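Local structure of MexT protein (Pseudomonas aeruginosa, 6L33) at residues T7-I12 with V38-R43. The protein probably acts as a LysR-type DNA-binding transcriptional activator of the MexEF-OprN efflux pump, and is represented here by its regulatory domain. Numbering follows the deposited sequence.
Sequences TAVFRI and VLVVRR. With SO4 (sulfate ion), chain E.
Val38 opens the pairing of strand 38-43 beside strand 9-14, in parallel and joined through helix 18-33 as a beta-alpha-beta unit of the periplasmic-binding-protein-like fold of LysR regulatory domains. Its N reaches Ala8 O at 3.2 Å, tilted from the carbonyl plane, while its O takes the straighter bond from Phe10 N, and its CB lies beside Val9 CG2. Leu39 turns to the other face, where helices 18-33 and 193-203 pack. With CG anti to the backbone N (chi1 -172°), it brings CD1 to 4.0 Å from Phe10 CB and crosses Ile12 at about a right angle. Val40 N donates to Phe10 O at 2.8 Å and its O accepts from Ile12 N at 3.0 Å. Val40 CG2 meets Val9 CG1 and its CB lies beside Arg11 CG; on the strand's other edge Leu39 and Val40 pair with a parallel strand of the second subunit. Val41 rests CG2 against Ile12 CG1. Arg42 N donates to Ile12 O, and the pairing runs on to Leu14. Two turns in the Arg42 chain (chi2 -63°, chi3 -49°) bring its guanidinium edge-on to a sulfate, probably from the crystallisation liquor, also held by Arg43 NH1 of the second subunit: Arg42 NE and Arg43 N share O3, and Arg42 NH2 donates to O1 at 2.8 Å.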
# COMPACT_ATOMS: atom_id res chain seq x y z
N THR B 7 9.94 -21.90 15.54
CA THR B 7 9.73 -21.78 14.10
C THR B 7 8.33 -21.30 13.77
O THR B 7 7.83 -21.53 12.67
CB THR B 7 10.00 -23.12 13.40
OG1 THR B 7 9.12 -24.12 13.93
CG2 THR B 7 11.44 -23.55 13.62
N ALA B 8 7.67 -20.64 14.73
CA ALA B 8 6.29 -20.22 14.54
C ALA B 8 6.20 -19.06 13.56
O ALA B 8 7.13 -18.27 13.41
CB ALA B 8 5.66 -19.83 15.88
N VAL B 9 5.06 -18.98 12.88
CA VAL B 9 4.76 -17.89 11.97
C VAL B 9 3.86 -16.90 12.69
O VAL B 9 2.88 -17.30 13.32
CB VAL B 9 4.10 -18.39 10.68
CG1 VAL B 9 3.77 -17.23 9.75
CG2 VAL B 9 5.01 -19.39 9.97
N PHE B 10 4.20 -15.62 12.62
CA PHE B 10 3.44 -14.56 13.26
C PHE B 10 2.80 -13.67 12.21
O PHE B 10 3.42 -13.34 11.20
CB PHE B 10 4.33 -13.74 14.20
CG PHE B 10 4.62 -14.43 15.50
CD1 PHE B 10 3.60 -14.91 16.29
CD2 PHE B 10 5.93 -14.60 15.93
CE1 PHE B 10 3.86 -15.55 17.49
CE2 PHE B 10 6.20 -15.23 17.13
CZ PHE B 10 5.17 -15.71 17.91
N ARG B 11 1.55 -13.29 12.46
CA ARG B 11 0.78 -12.47 11.53
C ARG B 11 0.37 -11.19 12.25
O ARG B 11 -0.35 -11.24 13.26
CB ARG B 11 -0.45 -13.23 11.02
CG ARG B 11 -0.10 -14.42 10.15
CD ARG B 11 -1.26 -15.40 10.02
NE ARG B 11 -0.88 -16.58 9.24
CZ ARG B 11 -0.35 -17.69 9.76
NH1 ARG B 11 -0.04 -18.71 8.97
NH2 ARG B 11 -0.14 -17.77 11.06
N ILE B 12 0.83 -10.05 11.74
CA ILE B 12 0.55 -8.75 12.33
C ILE B 12 0.02 -7.82 11.25
O ILE B 12 0.24 -8.01 10.06
CB ILE B 12 1.80 -8.12 13.01
CG1 ILE B 12 2.81 -7.68 11.95
CG2 ILE B 12 2.43 -9.10 13.98
CD1 ILE B 12 4.03 -6.99 12.54
N VAL B 38 8.94 -16.66 11.34
CA VAL B 38 8.59 -16.02 10.08
C VAL B 38 7.50 -14.99 10.36
O VAL B 38 6.52 -15.29 11.05
CB VAL B 38 8.12 -17.05 9.04
CG1 VAL B 38 7.81 -16.36 7.73
CG2 VAL B 38 9.18 -18.12 8.85
N LEU B 39 7.67 -13.78 9.83
CA LEU B 39 6.74 -12.68 10.05
C LEU B 39 5.95 -12.40 8.78
O LEU B 39 6.53 -12.21 7.71
CB LEU B 39 7.49 -11.42 10.49
CG LEU B 39 6.61 -10.25 10.92
CD1 LEU B 39 5.76 -10.64 12.11
CD2 LEU B 39 7.46 -9.03 11.24
N VAL B 40 4.63 -12.38 8.91
CA VAL B 40 3.72 -11.98 7.84
C VAL B 40 3.06 -10.68 8.26
O VAL B 40 2.41 -10.61 9.31
CB VAL B 40 2.67 -13.06 7.54
CG1 VAL B 40 1.68 -12.57 6.50
CG2 VAL B 40 3.35 -14.34 7.07
N VAL B 41 3.21 -9.64 7.44
CA VAL B 41 2.64 -8.33 7.72
C VAL B 41 1.48 -8.10 6.75
O VAL B 41 1.66 -8.17 5.53
CB VAL B 41 3.68 -7.21 7.59
CG1 VAL B 41 3.06 -5.86 7.95
CG2 VAL B 41 4.89 -7.50 8.47
N ARG B 42 0.30 -7.83 7.30
CA ARG B 42 -0.87 -7.47 6.51
C ARG B 42 -1.12 -5.97 6.62
O ARG B 42 -0.81 -5.34 7.64
CB ARG B 42 -2.10 -8.24 6.98
CG ARG B 42 -1.91 -9.74 7.08
CD ARG B 42 -1.60 -10.36 5.73
NE ARG B 42 -2.55 -9.92 4.70
CZ ARG B 42 -3.77 -10.42 4.54
NH1 ARG B 42 -4.20 -11.39 5.33
NH2 ARG B 42 -4.56 -9.95 3.58
N ARG B 43 -1.67 -5.39 5.56
CA ARG B 43 -2.03 -3.98 5.56
C ARG B 43 -3.23 -3.74 6.47
O ARG B 43 -4.21 -4.48 6.42
CB ARG B 43 -2.34 -3.50 4.14
CG ARG B 43 -2.98 -2.13 4.05
CD ARG B 43 -2.03 -1.02 4.48
NE ARG B 43 -0.78 -1.04 3.71
CZ ARG B 43 -0.64 -0.51 2.50
NH1 ARG B 43 -1.67 0.08 1.91
NH2 ARG B 43 0.53 -0.57 1.88
S SO4 E . -2.48 -7.22 2.04
O1 SO4 E . -3.47 -8.23 1.67
O2 SO4 E . -2.98 -5.89 1.73
O3 SO4 E . -2.21 -7.32 3.47
O4 SO4 E . -1.24 -7.45 1.30